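Local atomic coordinates of nucleoside-diphosphate-sugar pyrophosphorylase (Vibrio cholerae, PDB entry 4EVW), a protein that probably transfers a nucleotidyl group from a nucleoside triphosphate to a sugar phosphate, yielding a nucleotide-activated sugar and pyrophosphate. Residues Leu32-Val37 with Arg64-Gln69; Thr155-Thr160 with Glu211-Gly216; Glu181-Ala186 with Ala206-Glu211. The protein carries 1 engineered substitution. One frame throughout, in Å; residues are numbered along the deposited sequence.

Contact 1 of 3, residues Leu32-Val37 with Arg64-Gln69; sequences LFEHSV and REKATQ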
ATOM      1  N   LEU A  32       9.857  12.512   2.383  1.00 21.78           N
ATOM      2  CA  LEU A  32       9.512  11.138   2.703  1.00 23.37           C
ATOM      3  C   LEU A  32       8.822  10.524   1.481  1.00 22.62           C
ATOM      4  O   LEU A  32       8.951   9.326   1.229  1.00 23.67           O
ATOM      5  CB  LEU A  32       8.621  11.091   3.953  1.00 22.84           C
ATOM      6  CG  LEU A  32       9.309  11.638   5.217  1.00 23.77           C
ATOM      7  CD1 LEU A  32       8.440  11.374   6.442  1.00 31.92           C
ATOM      8  CD2 LEU A  32      10.665  10.971   5.393  1.00 26.17           C
ATOM      9  N   PHE A  33       8.121  11.352   0.706  1.00 20.89           N
ATOM     10  CA  PHE A  33       7.457  10.873  -0.508  1.00 19.97           C
ATOM     11  C   PHE A  33       8.506  10.252  -1.423  1.00 22.66           C
ATOM     12  O   PHE A  33       8.325   9.151  -1.942  1.00 20.88           O
ATOM     13  CB  PHE A  33       6.777  12.028  -1.250  1.00 21.74           C
ATOM     14  CG  PHE A  33       6.254  11.652  -2.612  1.00 23.23           C
ATOM     15  CD1 PHE A  33       5.044  10.980  -2.753  1.00 24.01           C
ATOM     16  CD2 PHE A  33       6.977  11.974  -3.757  1.00 26.03           C
ATOM     17  CE1 PHE A  33       4.562  10.639  -4.017  1.00 25.18           C
ATOM     18  CE2 PHE A  33       6.501  11.635  -5.023  1.00 22.72           C
ATOM     19  CZ  PHE A  33       5.291  10.968  -5.152  1.00 22.36           C
ATOM     20  N   GLU A  34       9.610  10.969  -1.613  1.00 22.30           N
ATOM     21  CA  GLU A  34      10.692  10.496  -2.470  1.00 28.37           C
ATOM     22  C   GLU A  34      11.373   9.248  -1.917  1.00 29.54           C
ATOM     23  O   GLU A  34      11.696   8.325  -2.668  1.00 24.08           O
ATOM     24  CB  GLU A  34      11.719  11.611  -2.673  1.00 29.12           C
ATOM     25  CG  GLU A  34      11.201  12.771  -3.514  1.00 29.31           C
ATOM     26  CD  GLU A  34      12.052  14.018  -3.356  1.00 37.49           C
ATOM     27  OE1 GLU A  34      11.828  14.776  -2.388  1.00 32.81           O
ATOM     28  OE2 GLU A  34      12.955  14.228  -4.193  1.00 39.92           O
ATOM     29  N   HIS A  35      11.607   9.223  -0.607  1.00 24.58           N
ATOM     30  CA  HIS A  35      12.227   8.060   0.021  1.00 26.65           C
ATOM     31  C   HIS A  35      11.381   6.817  -0.242  1.00 23.11           C
ATOM     32  O   HIS A  35      11.906   5.741  -0.525  1.00 23.68           O
ATOM     33  CB  HIS A  35      12.333   8.244   1.534  1.00 23.65           C
ATOM     34  CG  HIS A  35      13.479   9.105   1.963  1.00 33.70           C
ATOM     35  ND1 HIS A  35      14.793   8.742   1.775  1.00 37.33           N
ATOM     36  CD2 HIS A  35      13.505  10.297   2.605  1.00 32.29           C
ATOM     37  CE1 HIS A  35      15.583   9.671   2.285  1.00 34.69           C
ATOM     38  NE2 HIS A  35      14.824  10.625   2.795  1.00 35.63           N
ATOM     39  N   SER A  36      10.067   6.969  -0.137  1.00 22.00           N
ATOM     40  CA  SER A  36       9.177   5.837  -0.350  1.00 25.24           C
ATOM     41  C   SER A  36       9.058   5.420  -1.812  1.00 25.59           C
ATOM     42  O   SER A  36       9.198   4.240  -2.132  1.00 21.48           O
ATOM     43  CB  SER A  36       7.783   6.136   0.210  1.00 22.24           C
ATOM     44  OG  SER A  36       6.886   5.083  -0.107  1.00 29.46           O
ATOM     45  N   VAL A  37       8.809   6.376  -2.700  1.00 21.03           N
ATOM     46  CA  VAL A  37       8.660   6.049  -4.112  1.00 19.60           C
ATOM     47  C   VAL A  37       9.963   5.548  -4.726  1.00 19.01           C
ATOM     48  O   VAL A  37       9.941   4.728  -5.643  1.00 20.12           O
ATOM     49  CB  VAL A  37       8.122   7.260  -4.911  1.00 27.76           C
ATOM     50  CG1 VAL A  37       7.988   6.908  -6.388  1.00 25.24           C
ATOM     51  CG2 VAL A  37       6.765   7.665  -4.354  1.00 29.49           C
ATOM     52  N   ARG A  64       3.079  15.610  -8.789  1.00 22.99           N
ATOM     53  CA  ARG A  64       3.416  15.696 -10.200  1.00 24.64           C
ATOM     54  C   ARG A  64       4.853  16.186 -10.375  1.00 24.86           C
ATOM     55  O   ARG A  64       5.609  15.637 -11.179  1.00 24.23           O
ATOM     56  CB  ARG A  64       2.448  16.622 -10.934  1.00 25.95           C
ATOM     57  CG  ARG A  64       2.675  16.625 -12.435  1.00 35.63           C
ATOM     58  CD  ARG A  64       1.514  17.252 -13.187  1.00 42.79           C
ATOM     59  NE  ARG A  64       0.309  16.421 -13.182  1.00 50.37           N
ATOM     60  CZ  ARG A  64       0.108  15.363 -13.967  1.00 49.23           C
ATOM     61  NH1 ARG A  64       1.033  14.982 -14.839  1.00 46.77           N
ATOM     62  NH2 ARG A  64      -1.032  14.690 -13.889  1.00 50.16           N
ATOM     63  N   GLU A  65       5.236  17.210  -9.619  1.00 22.00           N
ATOM     64  CA  GLU A  65       6.595  17.739  -9.715  1.00 24.72           C
ATOM     65  C   GLU A  65       7.645  16.722  -9.278  1.00 28.10           C
ATOM     66  O   GLU A  65       8.653  16.529  -9.962  1.00 25.53           O
ATOM     67  CB  GLU A  65       6.740  19.018  -8.877  1.00 29.39           C
ATOM     68  CG  GLU A  65       6.094  20.252  -9.500  1.00 36.85           C
ATOM     69  CD  GLU A  65       6.300  21.508  -8.662  1.00 48.15           C
ATOM     70  OE1 GLU A  65       7.056  21.448  -7.671  1.00 50.23           O
ATOM     71  OE2 GLU A  65       5.710  22.557  -8.994  1.00 42.93           O
ATOM     72  N   LYS A  66       7.416  16.072  -8.139  1.00 22.91           N
ATOM     73  CA  LYS A  66       8.365  15.084  -7.632  1.00 23.22           C
ATOM     74  C   LYS A  66       8.467  13.860  -8.538  1.00 23.08           C
ATOM     75  O   LYS A  66       9.567  13.370  -8.799  1.00 23.98           O
ATOM     76  CB  LYS A  66       7.979  14.643  -6.217  1.00 27.30           C
ATOM     77  CG  LYS A  66       8.051  15.749  -5.173  1.00 33.04           C
ATOM     78  CD  LYS A  66       9.474  16.241  -4.956  1.00 33.41           C
ATOM     79  CE  LYS A  66       9.488  17.429  -4.002  1.00 41.78           C
ATOM     80  NZ  LYS A  66      10.861  17.805  -3.564  1.00 45.57           N
ATOM     81  N   ALA A  67       7.329  13.359  -9.016  1.00 24.08           N
ATOM     82  CA  ALA A  67       7.342  12.188  -9.896  1.00 26.65           C
ATOM     83  C   ALA A  67       8.119  12.483 -11.177  1.00 27.23           C
ATOM     84  O   ALA A  67       8.901  11.658 -11.652  1.00 26.58           O
ATOM     85  CB  ALA A  67       5.913  11.770 -10.246  1.00 23.84           C
ATOM     86  N   THR A  68       7.895  13.665 -11.741  1.00 24.07           N
ATOM     87  CA  THR A  68       8.572  14.062 -12.977  1.00 26.79           C
ATOM     88  C   THR A  68      10.063  14.125 -12.713  1.00 29.28           C
ATOM     89  O   THR A  68      10.891  13.640 -13.490  1.00 28.05           O
ATOM     90  CB  THR A  68       8.114  15.452 -13.425  1.00 28.89           C
ATOM     91  OG1 THR A  68       6.704  15.425 -13.659  1.00 28.97           O
ATOM     92  CG2 THR A  68       8.834  15.873 -14.702  1.00 37.63           C
ATOM     93  N   GLN A  69      10.405  14.739 -11.594  1.00 25.12           N
ATOM     94  CA  GLN A  69      11.791  14.878 -11.247  1.00 30.44           C
ATOM     95  C   GLN A  69      12.491  13.548 -11.007  1.00 29.70           C
ATOM     96  O   GLN A  69      13.664  13.403 -11.343  1.00 30.40           O
ATOM     97  CB  GLN A  69      11.876  15.749 -10.021  1.00 32.05           C
ATOM     98  CG  GLN A  69      13.258  16.110  -9.651  1.00 46.81           C
ATOM     99  CD  GLN A  69      13.251  17.086  -8.521  1.00 56.47           C
ATOM    100  OE1 GLN A  69      12.191  17.564  -8.108  1.00 48.57           O
ATOM    101  NE2 GLN A  69      14.428  17.402  -8.009  1.00 65.84           N
TER
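Phe33 reaches across from helix 32-37 and sets the CD2-CE2 side of its ring against the base of Lys66 on the other helix. CE2 of Phe33 lies 3.6 Å from CB of Lys66, at a slant that is neither over the face nor at the rim, while the backbone N of Ala67 sits at the ring edge, 4.4 Å from Phe33 CE2. This is the tight end. With CG anti to the backbone N (chi1 171°), the ring is carried outward into the gap between the helices, and CG2 of Val37 packs 3.6 Å above one face, offset toward the rim. Phe51 of strand 49-54 meets the same ring and also receives Val37 and Ala67, so both helices pack on one face of the sheet, consistent with successive beta-alpha-beta crossovers of a Rossmann-like nucleotidyltransferase core.

The other end is looser. Glu34 is buried, but Lys66 is partly exposed, and its chain bends at chi2 (-65°), then runs out extended, meeting the Glu34 side chain at about a right angle. CD of Lys66 passes 3.8 Å from CD of Glu34, and the salt bridge from Lys66 NZ to Glu34 OE1 is long and weak at 3.4 Å. OE1 of Glu34 has a stronger partner in Thr31 OG1. The local axes stay 10.7 Å apart and cross at -44°, so side chains bridge the gap.

Lys66 therefore works by halves: its methylenes extend the apolar packing on Phe33, and its ammonium probably adds only a modest electrostatic pull on a carboxylate already tied to its own strand-to-helix junction.

Contact 2 of 3, residues Thr155-Thr160 with Glu211-Gly216; sequences TKVIQT and ELIQKG. Engineered in segment 211-216: Glu211 (natural residue Leu).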
ATOM      1  N   THR A 155       4.391 -21.190   0.447  1.00 23.75           N
ATOM      2  CA  THR A 155       4.232 -19.764   0.669  1.00 23.93           C
ATOM      3  C   THR A 155       2.767 -19.390   0.514  1.00 21.61           C
ATOM      4  O   THR A 155       2.421 -18.214   0.434  1.00 22.26           O
ATOM      5  CB  THR A 155       5.076 -18.934  -0.322  1.00 27.80           C
ATOM      6  OG1 THR A 155       4.814 -19.372  -1.658  1.00 29.14           O
ATOM      7  CG2 THR A 155       6.553 -19.079  -0.012  1.00 32.00           C
ATOM      8  N   LYS A 156       1.906 -20.402   0.483  1.00 21.46           N
ATOM      9  CA  LYS A 156       0.478 -20.165   0.329  1.00 24.31           C
ATOM     10  C   LYS A 156      -0.097 -19.511   1.587  1.00 24.69           C
ATOM     11  O   LYS A 156       0.310 -19.834   2.704  1.00 25.50           O
ATOM     12  CB  LYS A 156      -0.232 -21.491   0.047  1.00 31.67           C
ATOM     13  CG  LYS A 156      -1.438 -21.373  -0.868  1.00 46.10           C
ATOM     14  CD  LYS A 156      -1.976 -22.749  -1.250  1.00 56.67           C
ATOM     15  CE  LYS A 156      -3.440 -22.674  -1.667  1.00 63.27           C
ATOM     16  NZ  LYS A 156      -3.676 -21.723  -2.791  1.00 63.95           N
ATOM     17  N   VAL A 157      -1.029 -18.580   1.401  1.00 21.40           N
ATOM     18  CA  VAL A 157      -1.672 -17.892   2.523  1.00 21.48           C
ATOM     19  C   VAL A 157      -3.118 -18.370   2.619  1.00 24.37           C
ATOM     20  O   VAL A 157      -3.835 -18.405   1.618  1.00 26.25           O
ATOM     21  CB  VAL A 157      -1.650 -16.356   2.329  1.00 21.16           C
ATOM     22  CG1 VAL A 157      -2.421 -15.668   3.451  1.00 21.12           C
ATOM     23  CG2 VAL A 157      -0.206 -15.858   2.312  1.00 22.74           C
ATOM     24  N   ILE A 158      -3.551 -18.738   3.820  1.00 22.89           N
ATOM     25  CA  ILE A 158      -4.912 -19.224   3.995  1.00 24.06           C
ATOM     26  C   ILE A 158      -5.819 -18.220   4.689  1.00 25.69           C
ATOM     27  O   ILE A 158      -7.030 -18.387   4.688  1.00 27.65           O
ATOM     28  CB  ILE A 158      -4.950 -20.543   4.811  1.00 30.42           C
ATOM     29  CG1 ILE A 158      -4.269 -20.344   6.166  1.00 30.65           C
ATOM     30  CG2 ILE A 158      -4.287 -21.660   4.021  1.00 39.33           C
ATOM     31  CD1 ILE A 158      -4.346 -21.562   7.079  1.00 40.24           C
ATOM     32  N   GLN A 159      -5.239 -17.178   5.271  1.00 22.10           N
ATOM     33  CA  GLN A 159      -6.037 -16.177   5.976  1.00 23.29           C
ATOM     34  C   GLN A 159      -5.221 -14.933   6.302  1.00 26.05           C
ATOM     35  O   GLN A 159      -4.005 -15.007   6.471  1.00 25.29           O
ATOM     36  CB  GLN A 159      -6.563 -16.791   7.287  1.00 27.25           C
ATOM     37  CG  GLN A 159      -7.477 -15.904   8.122  1.00 28.03           C
ATOM     38  CD  GLN A 159      -7.824 -16.536   9.469  1.00 40.71           C
ATOM     39  OE1 GLN A 159      -7.613 -17.732   9.679  1.00 46.59           O
ATOM     40  NE2 GLN A 159      -8.365 -15.736  10.381  1.00 39.96           N
ATOM     41  N   THR A 160      -5.890 -13.786   6.364  1.00 23.30           N
ATOM     42  CA  THR A 160      -5.237 -12.541   6.748  1.00 21.31           C
ATOM     43  C   THR A 160      -6.136 -11.898   7.804  1.00 28.62           C
ATOM     44  O   THR A 160      -7.337 -12.168   7.852  1.00 26.71           O
ATOM     45  CB  THR A 160      -5.068 -11.532   5.578  1.00 27.20           C
ATOM     46  OG1 THR A 160      -6.354 -11.174   5.059  1.00 29.52           O
ATOM     47  CG2 THR A 160      -4.201 -12.117   4.474  1.00 26.38           C
ATOM     48  N   GLU A 211     -11.404 -12.603   0.830  1.00 26.39           N
ATOM     49  CA  GLU A 211     -12.451 -12.773  -0.175  1.00 26.83           C
ATOM     50  C   GLU A 211     -11.873 -13.556  -1.357  1.00 25.47           C
ATOM     51  O   GLU A 211     -12.530 -14.431  -1.926  1.00 27.59           O
ATOM     52  CB  GLU A 211     -12.962 -11.406  -0.658  1.00 23.64           C
ATOM     53  CG  GLU A 211     -13.546 -10.496   0.432  1.00 25.12           C
ATOM     54  CD  GLU A 211     -14.876 -10.996   0.986  1.00 39.28           C
ATOM     55  OE1 GLU A 211     -15.470 -11.915   0.381  1.00 39.31           O
ATOM     56  OE2 GLU A 211     -15.334 -10.463   2.020  1.00 36.80           O
ATOM     57  N   LEU A 212     -10.633 -13.245  -1.723  1.00 23.31           N
ATOM     58  CA  LEU A 212      -9.982 -13.928  -2.838  1.00 22.33           C
ATOM     59  C   LEU A 212      -9.638 -15.379  -2.495  1.00 22.84           C
ATOM     60  O   LEU A 212      -9.803 -16.282  -3.319  1.00 23.91           O
ATOM     61  CB  LEU A 212      -8.713 -13.169  -3.254  1.00 19.62           C
ATOM     62  CG  LEU A 212      -8.932 -11.731  -3.743  1.00 24.41           C
ATOM     63  CD1 LEU A 212      -7.624 -11.158  -4.260  1.00 25.03           C
ATOM     64  CD2 LEU A 212      -9.981 -11.714  -4.847  1.00 29.31           C
ATOM     65  N   ILE A 213      -9.152 -15.600  -1.279  1.00 22.73           N
ATOM     66  CA  ILE A 213      -8.806 -16.945  -0.837  1.00 24.82           C
ATOM     67  C   ILE A 213     -10.062 -17.820  -0.793  1.00 27.53           C
ATOM     68  O   ILE A 213     -10.034 -18.978  -1.201  1.00 25.33           O
ATOM     69  CB  ILE A 213      -8.130 -16.899   0.556  1.00 27.62           C
ATOM     70  CG1 ILE A 213      -6.758 -16.230   0.430  1.00 27.27           C
ATOM     71  CG2 ILE A 213      -7.982 -18.310   1.134  1.00 26.43           C
ATOM     72  CD1 ILE A 213      -6.102 -15.906   1.753  1.00 25.68           C
ATOM     73  N   GLN A 214     -11.169 -17.264  -0.317  1.00 25.16           N
ATOM     74  CA  GLN A 214     -12.412 -18.027  -0.256  1.00 30.59           C
ATOM     75  C   GLN A 214     -12.876 -18.436  -1.646  1.00 34.64           C
ATOM     76  O   GLN A 214     -13.449 -19.512  -1.822  1.00 36.79           O
ATOM     77  CB  GLN A 214     -13.503 -17.213   0.436  1.00 41.79           C
ATOM     78  CG  GLN A 214     -13.440 -17.275   1.948  1.00 57.02           C
ATOM     79  CD  GLN A 214     -14.340 -16.256   2.600  1.00 64.72           C
ATOM     80  OE1 GLN A 214     -15.421 -15.961   2.095  1.00 67.00           O
ATOM     81  NE2 GLN A 214     -13.906 -15.717   3.737  1.00 63.89           N
ATOM     82  N   LYS A 215     -12.631 -17.580  -2.635  1.00 31.26           N
ATOM     83  CA  LYS A 215     -13.030 -17.882  -4.004  1.00 31.79           C
ATOM     84  C   LYS A 215     -12.072 -18.844  -4.686  1.00 34.61           C
ATOM     85  O   LYS A 215     -12.239 -19.175  -5.855  1.00 40.82           O
ATOM     86  CB  LYS A 215     -13.156 -16.597  -4.826  1.00 39.04           C
ATOM     87  CG  LYS A 215     -14.470 -15.870  -4.590  1.00 55.60           C
ATOM     88  CD  LYS A 215     -14.567 -14.593  -5.407  1.00 65.93           C
ATOM     89  CE  LYS A 215     -13.569 -13.549  -4.932  1.00 67.51           C
ATOM     90  NZ  LYS A 215     -14.252 -12.320  -4.437  1.00 66.82           N
ATOM     91  N   GLY A 216     -11.062 -19.288  -3.949  1.00 34.14           N
ATOM     92  CA  GLY A 216     -10.120 -20.239  -4.506  1.00 32.60           C
ATOM     93  C   GLY A 216      -8.930 -19.678  -5.254  1.00 29.78           C
ATOM     94  O   GLY A 216      -8.218 -20.433  -5.915  1.00 31.16           O
TER
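Ile213 points from helix 208-214 toward strand 157-160 and lays both of its branches on the near side of the strand backbone. CG1 stands anti to its own carbonyl carbon (chi1 -68°) and sends CD1 to the carbonyl of Val157, where CD1 of Ile213 comes 3.4 Å from Val157 O. The other branch, CG2 of Ile213, lies 3.7 Å from Ile158 O. CD1 of Ile213 also reaches the next peptide, 3.8 Å from Gln159 N, so the isoleucine packs mainly on peptide groups. Val157 gives the one apolar side-chain touch: its CG1 meets CD1 of Ile213 at 4.1 Å, the two side chains turned at about a right angle.

The CB atoms of Ile158 and Gln159 both point away from the helix, an unusual pair of neighbours for a strand. Ile158 has a nearly helical psi of -13°, and both residues make backbone hydrogen bonds to Lys148, consistent with a classic beta bulge; with both side chains directed away, it is peptide groups that meet Ile213.

The helix ends just beyond Ile213. Gly216, with phi 88°, closes it in a Schellman motif in which Gly216 N bonds Ile213 O at 3.0 Å. The chain then heads into strand 219-223, where Ile219 packs on Ile213 and pairs through its backbone with Val157. This is alpha/beta packing in which a Schellman-capped helix lies over one strand of the two-stranded antiparallel sheet 146-149/157-161.

Contact 3 of 3, residues Glu181-Ala186 with Ala206-Glu211; sequences EDYLEA and APLYNE. Engineered in segment 206-211: Glu211 (natural residue Leu).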
ATOM      1  N   GLU A 181      -9.133  -6.376 -11.654  1.00 20.15           N
ATOM      2  CA  GLU A 181     -10.507  -6.833 -11.470  1.00 22.91           C
ATOM      3  C   GLU A 181     -10.722  -7.696 -10.230  1.00 21.51           C
ATOM      4  O   GLU A 181     -11.799  -7.651  -9.629  1.00 21.16           O
ATOM      5  CB  GLU A 181     -11.016  -7.559 -12.723  1.00 28.93           C
ATOM      6  CG  GLU A 181     -11.451  -6.599 -13.834  1.00 50.56           C
ATOM      7  CD  GLU A 181     -12.349  -5.475 -13.321  1.00 62.64           C
ATOM      8  OE1 GLU A 181     -13.416  -5.773 -12.739  1.00 63.08           O
ATOM      9  OE2 GLU A 181     -11.984  -4.292 -13.498  1.00 65.37           O
ATOM     10  N   ASP A 182      -9.713  -8.473  -9.839  1.00 22.38           N
ATOM     11  CA  ASP A 182      -9.833  -9.304  -8.640  1.00 20.41           C
ATOM     12  C   ASP A 182      -9.847  -8.409  -7.406  1.00 21.71           C
ATOM     13  O   ASP A 182     -10.569  -8.674  -6.441  1.00 19.62           O
ATOM     14  CB  ASP A 182      -8.677 -10.305  -8.535  1.00 21.51           C
ATOM     15  CG  ASP A 182      -8.743 -11.388  -9.595  1.00 28.65           C
ATOM     16  OD1 ASP A 182      -9.856 -11.694 -10.072  1.00 31.41           O
ATOM     17  OD2 ASP A 182      -7.681 -11.943  -9.941  1.00 30.95           O
ATOM     18  N   TYR A 183      -9.039  -7.354  -7.426  1.00 19.97           N
ATOM     19  CA  TYR A 183      -9.023  -6.417  -6.311  1.00 21.61           C
ATOM     20  C   TYR A 183     -10.404  -5.784  -6.168  1.00 19.41           C
ATOM     21  O   TYR A 183     -10.968  -5.738  -5.077  1.00 18.44           O
ATOM     22  CB  TYR A 183      -8.015  -5.284  -6.538  1.00 22.52           C
ATOM     23  CG  TYR A 183      -8.104  -4.238  -5.451  1.00 20.39           C
ATOM     24  CD1 TYR A 183      -7.369  -4.371  -4.272  1.00 19.92           C
ATOM     25  CD2 TYR A 183      -8.990  -3.161  -5.559  1.00 18.58           C
ATOM     26  CE1 TYR A 183      -7.521  -3.465  -3.221  1.00 20.11           C
ATOM     27  CE2 TYR A 183      -9.150  -2.253  -4.513  1.00 19.19           C
ATOM     28  CZ  TYR A 183      -8.413  -2.411  -3.349  1.00 19.56           C
ATOM     29  OH  TYR A 183      -8.584  -1.543  -2.297  1.00 23.82           O
ATOM     30  N   LEU A 184     -10.943  -5.278  -7.276  1.00 16.05           N
ATOM     31  CA  LEU A 184     -12.242  -4.616  -7.230  1.00 18.04           C
ATOM     32  C   LEU A 184     -13.379  -5.548  -6.818  1.00 20.32           C
ATOM     33  O   LEU A 184     -14.305  -5.142  -6.116  1.00 18.62           O
ATOM     34  CB  LEU A 184     -12.544  -3.944  -8.575  1.00 18.56           C
ATOM     35  CG  LEU A 184     -11.601  -2.777  -8.911  1.00 22.62           C
ATOM     36  CD1 LEU A 184     -11.907  -2.255 -10.306  1.00 23.80           C
ATOM     37  CD2 LEU A 184     -11.748  -1.662  -7.881  1.00 22.49           C
ATOM     38  N   GLU A 185     -13.307  -6.804  -7.242  1.00 19.34           N
ATOM     39  CA  GLU A 185     -14.334  -7.771  -6.871  1.00 23.13           C
ATOM     40  C   GLU A 185     -14.239  -8.090  -5.375  1.00 20.33           C
ATOM     41  O   GLU A 185     -15.256  -8.193  -4.692  1.00 23.95           O
ATOM     42  CB  GLU A 185     -14.171  -9.048  -7.689  1.00 26.53           C
ATOM     43  CG  GLU A 185     -15.236 -10.089  -7.418  1.00 44.55           C
ATOM     44  CD  GLU A 185     -16.633  -9.624  -7.792  1.00 63.82           C
ATOM     45  OE1 GLU A 185     -16.769  -8.614  -8.518  1.00 72.27           O
ATOM     46  OE2 GLU A 185     -17.603 -10.284  -7.358  1.00 67.90           O
ATOM     47  N   ALA A 186     -13.021  -8.237  -4.858  1.00 19.41           N
ATOM     48  CA  ALA A 186     -12.853  -8.515  -3.433  1.00 21.85           C
ATOM     49  C   ALA A 186     -13.378  -7.329  -2.624  1.00 21.13           C
ATOM     50  O   ALA A 186     -14.011  -7.504  -1.577  1.00 19.46           O
ATOM     51  CB  ALA A 186     -11.392  -8.755  -3.113  1.00 20.39           C
ATOM     52  N   ALA A 206      -5.428  -5.593   3.617  1.00 19.62           N
ATOM     53  CA  ALA A 206      -5.161  -6.984   3.983  1.00 21.42           C
ATOM     54  C   ALA A 206      -6.391  -7.893   4.057  1.00 20.96           C
ATOM     55  O   ALA A 206      -6.375  -9.006   3.534  1.00 20.98           O
ATOM     56  CB  ALA A 206      -4.366  -7.041   5.297  1.00 20.09           C
ATOM     57  N   PRO A 207      -7.473  -7.437   4.705  1.00 21.95           N
ATOM     58  CA  PRO A 207      -8.683  -8.267   4.804  1.00 21.87           C
ATOM     59  C   PRO A 207      -9.263  -8.685   3.448  1.00 19.76           C
ATOM     60  O   PRO A 207      -9.932  -9.713   3.341  1.00 19.98           O
ATOM     61  CB  PRO A 207      -9.655  -7.372   5.573  1.00 26.52           C
ATOM     62  CG  PRO A 207      -8.757  -6.583   6.455  1.00 26.70           C
ATOM     63  CD  PRO A 207      -7.595  -6.231   5.544  1.00 22.45           C
ATOM     64  N   LEU A 208      -9.009  -7.885   2.413  1.00 18.02           N
ATOM     65  CA  LEU A 208      -9.539  -8.191   1.090  1.00 22.46           C
ATOM     66  C   LEU A 208      -9.077  -9.539   0.570  1.00 23.12           C
ATOM     67  O   LEU A 208      -9.793 -10.191  -0.185  1.00 20.05           O
ATOM     68  CB  LEU A 208      -9.162  -7.092   0.078  1.00 19.45           C
ATOM     69  CG  LEU A 208      -9.722  -5.704   0.387  1.00 27.23           C
ATOM     70  CD1 LEU A 208      -9.484  -4.757  -0.794  1.00 26.77           C
ATOM     71  CD2 LEU A 208     -11.206  -5.820   0.679  1.00 24.56           C
ATOM     72  N   TYR A 209      -7.888  -9.971   0.969  1.00 20.49           N
ATOM     73  CA  TYR A 209      -7.390 -11.252   0.494  1.00 18.73           C
ATOM     74  C   TYR A 209      -8.261 -12.429   0.939  1.00 20.91           C
ATOM     75  O   TYR A 209      -8.309 -13.454   0.266  1.00 22.05           O
ATOM     76  CB  TYR A 209      -5.941 -11.447   0.938  1.00 17.56           C
ATOM     77  CG  TYR A 209      -4.965 -10.628   0.125  1.00 18.46           C
ATOM     78  CD1 TYR A 209      -4.538 -11.059  -1.135  1.00 19.04           C
ATOM     79  CD2 TYR A 209      -4.466  -9.422   0.615  1.00 18.34           C
ATOM     80  CE1 TYR A 209      -3.633 -10.312  -1.879  1.00 16.18           C
ATOM     81  CE2 TYR A 209      -3.561  -8.664  -0.123  1.00 19.85           C
ATOM     82  CZ  TYR A 209      -3.147  -9.116  -1.362  1.00 20.12           C
ATOM     83  OH  TYR A 209      -2.224  -8.378  -2.065  1.00 18.96           O
ATOM     84  N   ASN A 210      -8.967 -12.283   2.056  1.00 21.47           N
ATOM     85  CA  ASN A 210      -9.826 -13.375   2.513  1.00 22.19           C
ATOM     86  C   ASN A 210     -10.934 -13.649   1.506  1.00 26.03           C
ATOM     87  O   ASN A 210     -11.344 -14.794   1.332  1.00 26.59           O
ATOM     88  CB  ASN A 210     -10.415 -13.066   3.892  1.00 24.66           C
ATOM     89  CG  ASN A 210      -9.363 -13.088   4.977  1.00 26.58           C
ATOM     90  OD1 ASN A 210      -8.544 -14.002   5.032  1.00 25.04           O
ATOM     91  ND2 ASN A 210      -9.376 -12.085   5.843  1.00 23.63           N
ATOM     92  N   GLU A 211     -11.404 -12.603   0.830  1.00 26.39           N
ATOM     93  CA  GLU A 211     -12.451 -12.773  -0.175  1.00 26.83           C
ATOM     94  C   GLU A 211     -11.873 -13.556  -1.357  1.00 25.47           C
ATOM     95  O   GLU A 211     -12.530 -14.431  -1.926  1.00 27.59           O
ATOM     96  CB  GLU A 211     -12.962 -11.406  -0.658  1.00 23.64           C
ATOM     97  CG  GLU A 211     -13.546 -10.496   0.432  1.00 25.12           C
ATOM     98  CD  GLU A 211     -14.876 -10.996   0.986  1.00 39.28           C
ATOM     99  OE1 GLU A 211     -15.470 -11.915   0.381  1.00 39.31           O
ATOM    100  OE2 GLU A 211     -15.334 -10.463   2.020  1.00 36.80           O
TER
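Apolar packing is led by Leu208, whose CD1 comes at a slant to one side of the Tyr183 ring, 3.4 Å from CE1 of Tyr183 and 3.6 Å from its CZ. A chi1 of 174° puts the ring opposite the backbone N and carries it toward helix 208-214. Other neighbours hold the ring as well: its OH is hydrogen-bonded to Ala88 O, and Phe177 meets it edge-to-face. One helical turn on, Ala186 points at the partner segment and puts its CB 4.2 Å from CB of Leu208 and 3.9 Å from CB of Glu211.

Helices 180-191 and 208-214 both lie in the long connection between strands 174-177 and 219-223 of the mixed sheet, each of which pairs with strand 132-138, and here they pack directly on each other. Having only a methyl group at Ala186 goes with a close approach of the backbones, 5.4 Å between CA of Ala186 and CA of Glu211.

The remaining contacts are of carbon with carbonyl oxygen and run both ways: CB of Ala186 lies 3.6 Å from Leu208 O, and CG of Glu211 lies 3.6 Å from Ala186 O. Glu211 is an engineered residue, leucine in the natural sequence; its chain is bent at chi2 (-70°), and the side chain comes about 4 Å from a bound magnesium ion at its nearest, too far for direct coordination.

In the fold
Contacts 2 and 3 form one region, their centres 10 Å apart. They share Glu211 and helix 208-214, which faces the strand 157-161 in contact 2 and helix 180-191 in contact 3. Two probable hydrogen bonds join them directly: Thr160 OG1 to Ala206 O at 2.7 Å, and Asn210 ND2 to Thr160 O at 2.9 Å. Contact 1 lies on the opposite side of the chain's centre, about 33 Å from contact 2 and 28 Å from contact 3, centre to centre, and touches neither. The bound magnesium ion lies beside the engineered Glu211 that contacts 2 and 3 share, about 11 Å from the side chain of Ile213.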